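Local coordinates for protein group 3 allergen SMIPP-S YvT004A06 (Sarcoptes scabiei type hominis, PDB 3H7T) that belongs to the trypsin-like serine proteases but is an inactivated paralogue of a scabies mite, so that it probably no longer cleaves proteins, at residues Ile1-Lys5 against Gly126-Phe130; Ile9-Trp14 against Lys100-Ile105; Ala40-Asp44 against Ile72-Tyr77; Ile165-Val169 against Gly218-Leu222. One frame throughout, in Å; residues are numbered along the deposited sequence.

Contact 1. Residues Ile1-Lys5 against Gly126-Phe130; sequences IIGGK and GSTNF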
loop_
_atom_site.group_PDB
_atom_site.type_symbol
_atom_site.label_atom_id
_atom_site.label_comp_id
_atom_site.label_asym_id
_atom_site.label_seq_id
_atom_site.Cartn_x
_atom_site.Cartn_y
_atom_site.Cartn_z
ATOM N N ILE A 1 8.087 -0.635 8.252
ATOM C CA ILE A 1 8.551 -1.974 7.776
ATOM C C ILE A 1 9.504 -2.565 8.811
ATOM O O ILE A 1 10.516 -1.951 9.166
ATOM C CB ILE A 1 9.215 -1.887 6.365
ATOM C CG1 ILE A 1 8.147 -1.596 5.299
ATOM C CG2 ILE A 1 9.957 -3.189 6.009
ATOM C CD1 ILE A 1 8.702 -1.307 3.897
ATOM N N ILE A 2 9.162 -3.744 9.309
ATOM C CA ILE A 2 10.026 -4.464 10.239
ATOM C C ILE A 2 10.958 -5.402 9.465
ATOM O O ILE A 2 10.499 -6.228 8.685
ATOM C CB ILE A 2 9.187 -5.223 11.284
ATOM C CG1 ILE A 2 8.295 -4.229 12.041
ATOM C CG2 ILE A 2 10.093 -5.998 12.267
ATOM C CD1 ILE A 2 6.883 -4.679 12.249
ATOM N N GLY A 3 12.267 -5.253 9.663
ATOM C CA GLY A 3 13.237 -6.158 9.042
ATOM C C GLY A 3 13.659 -5.735 7.643
ATOM O O GLY A 3 14.101 -6.556 6.841
ATOM N N GLY A 4 13.507 -4.455 7.346
ATOM C CA GLY A 4 13.980 -3.899 6.088
ATOM C C GLY A 4 15.205 -3.046 6.352
ATOM O O GLY A 4 15.891 -3.235 7.348
ATOM N N LYS A 5 15.474 -2.106 5.456
ATOM C CA LYS A 5 16.623 -1.214 5.604
ATOM C C LYS A 5 16.294 0.165 5.067
ATOM O O LYS A 5 15.318 0.327 4.322
ATOM C CB LYS A 5 17.868 -1.795 4.925
ATOM C CG LYS A 5 17.696 -2.179 3.467
ATOM C CD LYS A 5 19.062 -2.454 2.835
ATOM C CE LYS A 5 18.962 -3.400 1.645
ATOM N NZ LYS A 5 18.319 -2.759 0.469
ATOM N N GLY A 126 6.286 3.054 7.775
ATOM C CA GLY A 126 5.663 2.455 8.963
ATOM C C GLY A 126 6.670 2.079 10.038
ATOM O O GLY A 126 7.887 2.196 9.829
ATOM N N SER A 127 6.157 1.587 11.170
ATOM C CA SER A 127 6.993 1.201 12.305
ATOM C C SER A 127 8.026 0.147 11.909
ATOM O O SER A 127 7.787 -0.661 10.992
ATOM C CB SER A 127 6.120 0.707 13.464
ATOM O OG SER A 127 6.893 0.477 14.625
ATOM N N THR A 128 9.177 0.175 12.588
ATOM C CA THR A 128 10.285 -0.731 12.296
ATOM C C THR A 128 10.567 -1.759 13.405
ATOM O O THR A 128 11.601 -2.424 13.394
ATOM C CB THR A 128 11.583 0.046 11.969
ATOM O OG1 THR A 128 11.940 0.858 13.095
ATOM C CG2 THR A 128 11.394 0.940 10.721
ATOM N N ASN A 129 9.659 -1.863 14.371
ATOM C CA ASN A 129 9.640 -3.010 15.287
ATOM C C ASN A 129 8.224 -3.227 15.835
ATOM O O ASN A 129 7.415 -2.294 15.844
ATOM C CB ASN A 129 10.699 -2.867 16.387
ATOM C CG ASN A 129 10.354 -1.793 17.403
ATOM O OD1 ASN A 129 9.375 -1.912 18.137
ATOM N ND2 ASN A 129 11.167 -0.744 17.457
ATOM N N PHE A 130 7.911 -4.441 16.281
ATOM C CA PHE A 130 6.517 -4.762 16.612
ATOM C C PHE A 130 6.057 -4.215 17.964
ATOM O O PHE A 130 4.867 -4.241 18.267
ATOM C CB PHE A 130 6.217 -6.266 16.471
ATOM C CG PHE A 130 5.116 -6.579 15.473
ATOM C CD1 PHE A 130 3.773 -6.493 15.836
ATOM C CD2 PHE A 130 5.428 -6.958 14.172
ATOM C CE1 PHE A 130 2.757 -6.774 14.912
ATOM C CE2 PHE A 130 4.418 -7.242 13.235
ATOM C CZ PHE A 130 3.083 -7.153 13.611
HETATM O O HOH W 1 9.148 1.556 7.460
HETATM O O HOH W 2 13.087 -3.647 11.821
#

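Contact 2. Residues Ile9-Trp14 against Lys100-Ile105; sequences ITKEPW and KTTKKI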
loop_
_atom_site.group_PDB
_atom_site.type_symbol
_atom_site.label_atom_id
_atom_site.label_comp_id
_atom_site.label_asym_id
_atom_site.label_seq_id
_atom_site.Cartn_x
_atom_site.Cartn_y
_atom_site.Cartn_z
ATOM N N ILE A 9 14.179 7.863 -1.823
ATOM C CA ILE A 9 13.030 8.081 -2.713
ATOM C C ILE A 9 13.392 7.880 -4.193
ATOM O O ILE A 9 12.511 7.604 -5.008
ATOM C CB ILE A 9 12.308 9.448 -2.457
ATOM C CG1 ILE A 9 10.909 9.483 -3.096
ATOM C CG2 ILE A 9 13.152 10.629 -2.952
ATOM C CD1 ILE A 9 9.896 8.464 -2.533
ATOM N N THR A 10 14.682 7.979 -4.524
ATOM C CA THR A 10 15.139 7.700 -5.893
ATOM C C THR A 10 15.106 6.200 -6.203
ATOM O O THR A 10 15.010 5.807 -7.366
ATOM C CB THR A 10 16.534 8.334 -6.230
ATOM O OG1 THR A 10 17.566 7.727 -5.448
ATOM C CG2 THR A 10 16.529 9.846 -5.982
ATOM N N LYS A 11 15.137 5.366 -5.162
ATOM C CA LYS A 11 14.987 3.915 -5.339
ATOM C C LYS A 11 13.531 3.491 -5.498
ATOM O O LYS A 11 13.253 2.455 -6.089
ATOM C CB LYS A 11 15.639 3.132 -4.195
ATOM C CG LYS A 11 17.011 3.653 -3.772
ATOM C CD LYS A 11 18.127 3.181 -4.695
ATOM C CE LYS A 11 18.763 1.896 -4.187
ATOM N NZ LYS A 11 19.243 2.025 -2.774
ATOM N N GLU A 12 12.602 4.273 -4.951
ATOM C CA GLU A 12 11.172 3.993 -5.110
ATOM C C GLU A 12 10.404 5.278 -5.380
ATOM O O GLU A 12 9.562 5.669 -4.571
ATOM C CB GLU A 12 10.591 3.278 -3.878
ATOM C CG GLU A 12 11.132 1.890 -3.614
ATOM C CD GLU A 12 12.326 1.879 -2.674
ATOM O OE1 GLU A 12 12.402 2.734 -1.757
ATOM O OE2 GLU A 12 13.182 0.990 -2.837
ATOM N N PRO A 13 10.682 5.932 -6.535
ATOM C CA PRO A 13 10.140 7.263 -6.847
ATOM C C PRO A 13 8.621 7.308 -7.007
ATOM O O PRO A 13 8.049 8.398 -7.125
ATOM C CB PRO A 13 10.844 7.629 -8.161
ATOM C CG PRO A 13 11.253 6.313 -8.756
ATOM C CD PRO A 13 11.603 5.459 -7.588
ATOM N N TRP A 14 7.987 6.134 -6.996
ATOM C CA TRP A 14 6.531 6.009 -7.057
ATOM C C TRP A 14 5.867 6.156 -5.692
ATOM O O TRP A 14 4.665 6.422 -5.611
ATOM C CB TRP A 14 6.133 4.661 -7.681
ATOM C CG TRP A 14 6.861 3.479 -7.090
ATOM C CD1 TRP A 14 6.489 2.741 -5.993
ATOM C CD2 TRP A 14 8.080 2.899 -7.569
ATOM N NE1 TRP A 14 7.405 1.746 -5.765
ATOM C CE2 TRP A 14 8.393 1.820 -6.715
ATOM C CE3 TRP A 14 8.941 3.188 -8.641
ATOM C CZ2 TRP A 14 9.536 1.022 -6.896
ATOM C CZ3 TRP A 14 10.072 2.397 -8.820
ATOM C CH2 TRP A 14 10.357 1.324 -7.944
ATOM N N LYS A 100 13.062 11.168 -11.367
ATOM C CA LYS A 100 14.166 11.087 -10.420
ATOM C C LYS A 100 13.630 10.709 -9.044
ATOM O O LYS A 100 13.915 9.625 -8.540
ATOM C CB LYS A 100 14.933 12.409 -10.357
ATOM C CG LYS A 100 16.131 12.403 -9.413
ATOM C CD LYS A 100 16.870 13.743 -9.432
ATOM C CE LYS A 100 17.853 13.838 -10.597
ATOM N NZ LYS A 100 19.050 12.963 -10.408
ATOM N N THR A 101 12.844 11.606 -8.455
ATOM C CA THR A 101 12.298 11.402 -7.117
ATOM C C THR A 101 10.791 11.176 -7.167
ATOM O O THR A 101 10.194 10.749 -6.182
ATOM C CB THR A 101 12.591 12.609 -6.191
ATOM O OG1 THR A 101 11.819 13.740 -6.615
ATOM C CG2 THR A 101 14.077 12.967 -6.201
ATOM N N THR A 102 10.180 11.480 -8.310
ATOM C CA THR A 102 8.735 11.374 -8.458
ATOM C C THR A 102 8.376 10.793 -9.827
ATOM O O THR A 102 8.541 11.461 -10.853
ATOM C CB THR A 102 8.036 12.740 -8.240
ATOM O OG1 THR A 102 8.585 13.390 -7.084
ATOM C CG2 THR A 102 6.549 12.550 -8.032
ATOM N N LYS A 103 7.902 9.544 -9.828
ATOM C CA LYS A 103 7.582 8.809 -11.063
ATOM C C LYS A 103 6.329 7.968 -10.886
ATOM O O LYS A 103 6.040 7.504 -9.784
ATOM C CB LYS A 103 8.733 7.873 -11.471
ATOM C CG LYS A 103 10.082 8.551 -11.699
ATOM C CD LYS A 103 11.200 7.546 -11.974
ATOM C CE LYS A 103 11.174 7.016 -13.400
ATOM N NZ LYS A 103 12.257 6.016 -13.617
ATOM N N LYS A 104 5.600 7.737 -11.978
ATOM C CA LYS A 104 4.468 6.818 -11.920
ATOM C C LYS A 104 4.929 5.362 -11.989
ATOM O O LYS A 104 5.952 5.049 -12.605
ATOM C CB LYS A 104 3.405 7.133 -12.990
ATOM C CG LYS A 104 3.881 7.138 -14.430
ATOM C CD LYS A 104 2.713 7.414 -15.379
ATOM C CE LYS A 104 3.182 7.722 -16.786
ATOM N NZ LYS A 104 3.602 9.147 -16.926
ATOM N N ILE A 105 4.179 4.486 -11.326
ATOM C CA ILE A 105 4.395 3.044 -11.403
ATOM C C ILE A 105 3.298 2.435 -12.271
ATOM O O ILE A 105 2.126 2.763 -12.105
ATOM C CB ILE A 105 4.396 2.373 -9.983
ATOM C CG1 ILE A 105 4.788 0.891 -10.060
ATOM C CG2 ILE A 105 3.038 2.516 -9.291
ATOM C CD1 ILE A 105 6.283 0.630 -10.025
HETATM O O HOH W 3 14.827 7.469 -9.442
#

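Contact 3. Residues Ala40-Asp44 against Ile72-Tyr77; sequences AQCVD and IYIVRY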
loop_
_atom_site.group_PDB
_atom_site.type_symbol
_atom_site.label_atom_id
_atom_site.label_comp_id
_atom_site.label_asym_id
_atom_site.label_seq_id
_atom_site.Cartn_x
_atom_site.Cartn_y
_atom_site.Cartn_z
ATOM N N ALA A 40 -7.805 1.239 1.387
ATOM C CA ALA A 40 -9.096 1.806 1.788
ATOM C C ALA A 40 -9.168 2.136 3.280
ATOM O O ALA A 40 -9.701 3.179 3.649
ATOM C CB ALA A 40 -10.224 0.890 1.395
ATOM N N GLN A 41 -8.628 1.246 4.122
ATOM C CA GLN A 41 -8.589 1.434 5.582
ATOM C C GLN A 41 -7.998 2.778 6.016
ATOM O O GLN A 41 -8.178 3.197 7.158
ATOM C CB GLN A 41 -7.812 0.293 6.261
ATOM C CG GLN A 41 -6.286 0.361 6.054
ATOM C CD GLN A 41 -5.564 -0.850 6.614
ATOM O OE1 GLN A 41 -5.195 -1.754 5.865
ATOM N NE2 GLN A 41 -5.375 -0.886 7.943
ATOM N N CYS A 42 -7.277 3.426 5.110
ATOM C CA CYS A 42 -6.603 4.686 5.388
ATOM C C CYS A 42 -7.536 5.882 5.309
ATOM O O CYS A 42 -7.379 6.839 6.062
ATOM C CB CYS A 42 -5.462 4.898 4.389
ATOM S SG CYS A 42 -4.209 3.596 4.422
ATOM N N VAL A 43 -8.494 5.829 4.389
ATOM C CA VAL A 43 -9.230 7.032 3.995
ATOM C C VAL A 43 -10.750 6.855 3.901
ATOM O O VAL A 43 -11.467 7.801 3.565
ATOM C CB VAL A 43 -8.684 7.609 2.659
ATOM C CG1 VAL A 43 -7.217 8.068 2.812
ATOM C CG2 VAL A 43 -8.829 6.588 1.521
ATOM N N ASP A 44 -11.228 5.647 4.199
ATOM C CA ASP A 44 -12.657 5.329 4.179
ATOM C C ASP A 44 -13.461 6.278 5.069
ATOM O O ASP A 44 -13.239 6.342 6.276
ATOM C CB ASP A 44 -12.883 3.882 4.628
ATOM C CG ASP A 44 -14.333 3.446 4.510
ATOM O OD1 ASP A 44 -15.048 3.953 3.622
ATOM O OD2 ASP A 44 -14.754 2.578 5.302
ATOM N N ILE A 72 -11.979 11.043 -3.506
ATOM C CA ILE A 72 -11.598 9.737 -2.991
ATOM C C ILE A 72 -12.519 8.681 -3.607
ATOM O O ILE A 72 -13.742 8.800 -3.531
ATOM C CB ILE A 72 -11.722 9.664 -1.445
ATOM C CG1 ILE A 72 -10.934 10.792 -0.746
ATOM C CG2 ILE A 72 -11.311 8.283 -0.922
ATOM C CD1 ILE A 72 -9.460 10.894 -1.122
ATOM N N TYR A 73 -11.927 7.650 -4.200
ATOM C CA TYR A 73 -12.697 6.564 -4.808
ATOM C C TYR A 73 -12.499 5.284 -4.027
ATOM O O TYR A 73 -11.376 4.790 -3.908
ATOM C CB TYR A 73 -12.290 6.366 -6.268
ATOM C CG TYR A 73 -12.456 7.612 -7.094
ATOM C CD1 TYR A 73 -13.619 7.828 -7.838
ATOM C CD2 TYR A 73 -11.461 8.591 -7.121
ATOM C CE1 TYR A 73 -13.779 8.983 -8.594
ATOM C CE2 TYR A 73 -11.612 9.744 -7.874
ATOM C CZ TYR A 73 -12.773 9.933 -8.608
ATOM O OH TYR A 73 -12.925 11.081 -9.350
ATOM N N ILE A 74 -13.601 4.776 -3.476
ATOM C CA ILE A 74 -13.637 3.508 -2.756
ATOM C C ILE A 74 -14.599 2.583 -3.510
ATOM O O ILE A 74 -15.702 2.998 -3.876
ATOM C CB ILE A 74 -14.163 3.691 -1.310
ATOM C CG1 ILE A 74 -13.468 4.864 -0.593
ATOM C CG2 ILE A 74 -14.083 2.379 -0.525
ATOM C CD1 ILE A 74 -12.330 4.486 0.356
ATOM N N VAL A 75 -14.184 1.340 -3.745
ATOM C CA VAL A 75 -15.037 0.367 -4.448
ATOM C C VAL A 75 -15.360 -0.846 -3.572
ATOM O O VAL A 75 -14.678 -1.874 -3.628
ATOM C CB VAL A 75 -14.426 -0.078 -5.808
ATOM C CG1 VAL A 75 -15.443 -0.898 -6.626
ATOM C CG2 VAL A 75 -13.949 1.125 -6.609
ATOM N N ARG A 76 -16.407 -0.701 -2.759
ATOM C CA ARG A 76 -16.954 -1.780 -1.918
ATOM C C ARG A 76 -16.000 -2.300 -0.828
ATOM O O ARG A 76 -15.950 -3.502 -0.548
ATOM C CB ARG A 76 -17.511 -2.931 -2.781
ATOM C CG ARG A 76 -18.548 -2.488 -3.838
ATOM C CD ARG A 76 -19.743 -1.780 -3.185
ATOM N NE ARG A 76 -20.413 -2.642 -2.211
ATOM C CZ ARG A 76 -21.232 -2.211 -1.255
ATOM N NH1 ARG A 76 -21.788 -3.079 -0.416
ATOM N NH2 ARG A 76 -21.496 -0.915 -1.131
ATOM N N TYR A 77 -15.257 -1.394 -0.195
ATOM C CA TYR A 77 -14.430 -1.793 0.944
ATOM C C TYR A 77 -15.300 -2.408 2.037
ATOM O O TYR A 77 -16.312 -1.823 2.422
ATOM C CB TYR A 77 -13.650 -0.605 1.510
ATOM C CG TYR A 77 -12.837 -0.936 2.744
ATOM C CD1 TYR A 77 -11.965 -2.030 2.764
ATOM C CD2 TYR A 77 -12.909 -0.131 3.882
ATOM C CE1 TYR A 77 -11.206 -2.324 3.896
ATOM C CE2 TYR A 77 -12.152 -0.417 5.022
ATOM C CZ TYR A 77 -11.309 -1.509 5.017
ATOM O OH TYR A 77 -10.573 -1.794 6.128
HETATM O O HOH W 4 -16.919 0.826 3.439
#

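Contact 4. Residues Ile165-Val169 against Gly218-Leu222; sequences IYDGV and GYYVL. With ZN (zinc ion), chain C.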
loop_
_atom_site.group_PDB
_atom_site.type_symbol
_atom_site.label_atom_id
_atom_site.label_comp_id
_atom_site.label_asym_id
_atom_site.label_seq_id
_atom_site.Cartn_x
_atom_site.Cartn_y
_atom_site.Cartn_z
ATOM N N ILE A 165 -7.901 -13.643 4.234
ATOM C CA ILE A 165 -7.179 -14.204 3.080
ATOM C C ILE A 165 -8.161 -14.695 2.010
ATOM O O ILE A 165 -8.970 -15.604 2.246
ATOM C CB ILE A 165 -6.213 -15.360 3.499
ATOM C CG1 ILE A 165 -5.432 -15.008 4.794
ATOM C CG2 ILE A 165 -5.292 -15.769 2.336
ATOM C CD1 ILE A 165 -4.456 -13.841 4.656
ATOM N N TYR A 166 -8.071 -14.094 0.831
ATOM C CA TYR A 166 -8.993 -14.408 -0.272
ATOM C C TYR A 166 -8.259 -14.107 -1.588
ATOM O O TYR A 166 -7.117 -13.649 -1.557
ATOM C CB TYR A 166 -10.307 -13.620 -0.099
ATOM C CG TYR A 166 -10.186 -12.135 -0.337
ATOM C CD1 TYR A 166 -10.739 -11.555 -1.476
ATOM C CD2 TYR A 166 -9.503 -11.307 0.561
ATOM C CE1 TYR A 166 -10.623 -10.202 -1.712
ATOM C CE2 TYR A 166 -9.387 -9.947 0.332
ATOM C CZ TYR A 166 -9.942 -9.403 -0.810
ATOM O OH TYR A 166 -9.824 -8.061 -1.073
ATOM N N ASP A 167 -8.881 -14.355 -2.737
ATOM C CA ASP A 167 -8.167 -14.226 -4.018
ATOM C C ASP A 167 -7.689 -12.806 -4.327
ATOM O O ASP A 167 -6.764 -12.614 -5.126
ATOM C CB ASP A 167 -9.005 -14.751 -5.191
ATOM C CG ASP A 167 -9.314 -16.238 -5.086
ATOM O OD1 ASP A 167 -8.539 -17.009 -4.468
ATOM O OD2 ASP A 167 -10.347 -16.644 -5.654
ATOM N N GLY A 168 -8.321 -11.811 -3.707
ATOM C CA GLY A 168 -7.977 -10.411 -3.955
ATOM C C GLY A 168 -6.788 -9.908 -3.136
ATOM O O GLY A 168 -6.447 -8.719 -3.193
ATOM N N VAL A 169 -6.183 -10.801 -2.354
ATOM C CA VAL A 169 -4.903 -10.516 -1.698
ATOM C C VAL A 169 -3.870 -11.586 -1.987
ATOM O O VAL A 169 -4.215 -12.709 -2.367
ATOM C CB VAL A 169 -5.028 -10.317 -0.142
ATOM C CG1 VAL A 169 -5.904 -9.103 0.186
ATOM C CG2 VAL A 169 -5.519 -11.583 0.570
ATOM N N GLY A 218 -3.602 -6.861 -9.576
ATOM C CA GLY A 218 -4.109 -7.585 -10.751
ATOM C C GLY A 218 -5.598 -7.889 -10.714
ATOM O O GLY A 218 -6.304 -7.753 -11.737
ATOM N N TYR A 219 -6.077 -8.266 -9.526
ATOM C CA TYR A 219 -7.474 -8.636 -9.294
ATOM C C TYR A 219 -8.420 -7.444 -9.494
ATOM O O TYR A 219 -9.611 -7.612 -9.798
ATOM C CB TYR A 219 -7.624 -9.228 -7.887
ATOM C CG TYR A 219 -8.967 -9.860 -7.581
ATOM C CD1 TYR A 219 -9.162 -11.241 -7.714
ATOM C CD2 TYR A 219 -10.041 -9.080 -7.151
ATOM C CE1 TYR A 219 -10.403 -11.823 -7.418
ATOM C CE2 TYR A 219 -11.277 -9.644 -6.871
ATOM C CZ TYR A 219 -11.453 -11.014 -7.004
ATOM O OH TYR A 219 -12.684 -11.552 -6.707
ATOM N N TYR A 220 -7.879 -6.239 -9.351
ATOM C CA TYR A 220 -8.697 -5.039 -9.347
ATOM C C TYR A 220 -8.339 -4.038 -10.459
ATOM O O TYR A 220 -8.811 -2.899 -10.432
ATOM C CB TYR A 220 -8.597 -4.364 -7.967
ATOM C CG TYR A 220 -9.139 -5.200 -6.831
ATOM C CD1 TYR A 220 -10.506 -5.233 -6.559
ATOM C CD2 TYR A 220 -8.288 -5.942 -6.013
ATOM C CE1 TYR A 220 -11.015 -5.990 -5.512
ATOM C CE2 TYR A 220 -8.789 -6.699 -4.949
ATOM C CZ TYR A 220 -10.154 -6.715 -4.714
ATOM O OH TYR A 220 -10.682 -7.451 -3.690
ATOM N N VAL A 221 -7.528 -4.468 -11.433
ATOM C CA VAL A 221 -7.031 -3.580 -12.508
ATOM C C VAL A 221 -8.152 -2.931 -13.347
ATOM O O VAL A 221 -8.029 -1.777 -13.758
ATOM C CB VAL A 221 -5.983 -4.300 -13.424
ATOM C CG1 VAL A 221 -5.773 -3.564 -14.756
ATOM C CG2 VAL A 221 -4.656 -4.450 -12.696
ATOM N N LEU A 222 -9.229 -3.680 -13.585
ATOM C CA LEU A 222 -10.411 -3.160 -14.278
ATOM C C LEU A 222 -11.066 -2.047 -13.474
ATOM O O LEU A 222 -11.481 -1.026 -14.027
ATOM C CB LEU A 222 -11.443 -4.269 -14.509
ATOM C CG LEU A 222 -11.056 -5.531 -15.283
ATOM C CD1 LEU A 222 -12.104 -6.606 -15.053
ATOM C CD2 LEU A 222 -10.869 -5.250 -16.771
HETATM ZN ZN ZN C . -9.426 -18.594 -3.688
#

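Contact 1. Residues Ile1-Lys5 against Gly126-Phe130
Ile2 reaches Phe130 with the tip of its side chain, and its path shows how the start of the chain lies along the loop 126-130. CB stands a little back from that loop. From it CG1 turns beside the backbone N, anti to the carbonyl carbon (chi1 -58°), which lays it over the peptide between Thr128 and Asn129, 3.6 Å from Asn129 N. The other branch, CG2, only grazes Thr128 O. CD1 ends 3.3 Å from Phe130 CD2 and meets the ring obliquely, the two side chains crossing at about a right angle.

The buried amino terminus is the family's hallmark: in activated proteases of the trypsin fold the new N-terminus inserts into the protein and pairs with an aspartate. Here Ile1 N hydrogen-bonds to Asp185, whose other carboxylate oxygen takes Gly126 N. The same Ile1 N gives a bond of 2.8 Å to Ser127 O, arriving 45° above the carbonyl plane, and one of 2.6 Å to a water that in turn donates to Gly126 O. Ile1 O is the acceptor of the residue and receives a CA-H...O contact from Thr128 CA at 3.4 Å. Thr128 CG2, set beside its own backbone N, covers that oxygen as well. Further along, a second water accepts from Gly3 N at 2.8 Å and donates to Thr128 O, bridging the two backbones.

Contact 2. Residues Ile9-Trp14 against Lys100-Ile105
In the two-barrel fold of trypsin-like proteases the chain passes from the second barrel to the first near its start and returns through a long linker; here residues 9-14, leading into strand 15-20, lie against part of that linker, residues 100-105, on the way to strand 119-124. The backbones meet most closely at Pro13. Its carbonyl O accepts a hydrogen bond from Lys103 N (2.9 Å, 162° at the hydrogen), although the donor stands 63° above the carbonyl plane. Thr102 CA adds a CA-H...O contact to the same oxygen, and Trp14 CA returns one to Lys103 O at 3.1 Å.

The Pro13 ring and the Lys103 chain lie side by side and point the same way, with Pro13 CG only 3.4 Å from Lys103 CD, tighter than usual for carbons. Ile105 sends CD1 over the Trp14 indole, 4.0 Å from the centroid of its six-membered ring, a CH-pi contact over the face. A chi1 of -173° directs Ile105 CG1 toward the indole, and the bend at CG1 lays CD1 over it, while Ile105 CB rests on Trp14 CB at 3.7 Å. Glu12 CA covers the indole's opposite face. At the other end Ile9 CG1 touches Thr101 O at 3.4 Å, and a water donates to both Thr10 O and Lys100 O. One direct hydrogen bond and this water bridge fix the register near Pro13 and Thr10, weak CA-H...O contacts add to them, and apolar packing of Pro13, Trp14 and Ile105 makes up much of the contact.

Contact 3. Residues Ala40-Asp44 against Ile72-Tyr77
This is an apolar contact within the first barrel of the trypsin-like fold, between the short helix 40-43 and the end of strand 65-74 with the turn after it. The Ala-Gln-Cys sequence of the helix stands where active relatives have Ala-His-Cys, so Gln41 probably takes the position of their catalytic histidine; its amide is held by Asn85 and Tyr202, and Cys42 is tied to Cys26 by a disulfide. Tyr77 contributes the largest buried surface of any residue here. Ala40 CB sits over one face of its ring, 3.8 Å from the centroid and 23° off the normal, in a CH-pi contact, and Gln41 N lies over the same face. Gln41 CB reaches the phenol end at 3.5 Å from Tyr77 OH. With CG anti to the backbone N (chi1 177°), Tyr77 is swung across the helix start. Further back along the strand, Ile72 CG2 meets Val43 CG2 of the helix at 3.9 Å, and Ile74 CD1 presses on Asp44 CA, also at 3.9 Å. Asp44 OD1 is taken by Gln235, while a water donates to Tyr77 O and, weakly, to Asp44 OD2. The carboxylate stands 89° to the Tyr77 ring and brings OD2 to the ring edge, 3.6 Å from Tyr77 CD2.

Contact 4. Residues Ile165-Val169 against Gly218-Leu222
A zinc-binding type I beta turn, Tyr166 to Val169, meets the residues that lead into the C-terminal helix 221-228 of the trypsin-like fold. The turn is closed by Val169 N bonding to Tyr166 O at 3.1 Å. At its outer corner Asp167 OD1 binds the zinc ion at 2.0 Å, whereas OD2 stays 2.9 Å from the metal, so one oxygen does the binding. Tyr219 lies alongside the turn: Gly168 CA stands over its ring face, 4.0 Å from the centroid in a CH-pi contact, and Asp167 CB touches Tyr219 CE1 at 3.9 Å. Tyr220, the N-cap residue, turns its ring edge to Gly168 O, 3.6 Å from Tyr220 CE2. Lacking a side chain, Gly168 leaves room for both tyrosines. With CG beside the backbone N (chi1 -63°), Tyr220 extends across to Tyr166, and the two side chains cross at about a right angle. There the hydroxyls, Tyr166 OH and Tyr220 OH, lie 2.8 Å apart, each at the edge of the other's ring, near its plane. Both have a firm partner in Asn84, its backbone N for Tyr166 OH and OD1 for Tyr220 OH, and the proton between them is left open, while Asp167 OD1 ligates the zinc ion.

In the fold
Residues 1-5, 9-14 and 40-44 come first along the chain, and their partners follow in reverse order, 72-77, 100-105 and 126-130, so contacts 3, 2 and 1 close in turn around ever longer spans; contact 4 comes after them. Contact 1 belongs to the second barrel, as does contact 4 by its strand 169-172; contact 3 belongs to the first, and contact 2 joins the passages between barrels. The centres of contacts 1 and 3, and of 1 and 4, are about 25 Å apart on opposite sides of the chain's centre. Contacts 3 and 4 have the closest centres, about 15 Å apart. Asn84, bonded to Arg76 and to the contact 4 tyrosines, links the barrels there; the trypsin fold is kept in this probably inactive protease.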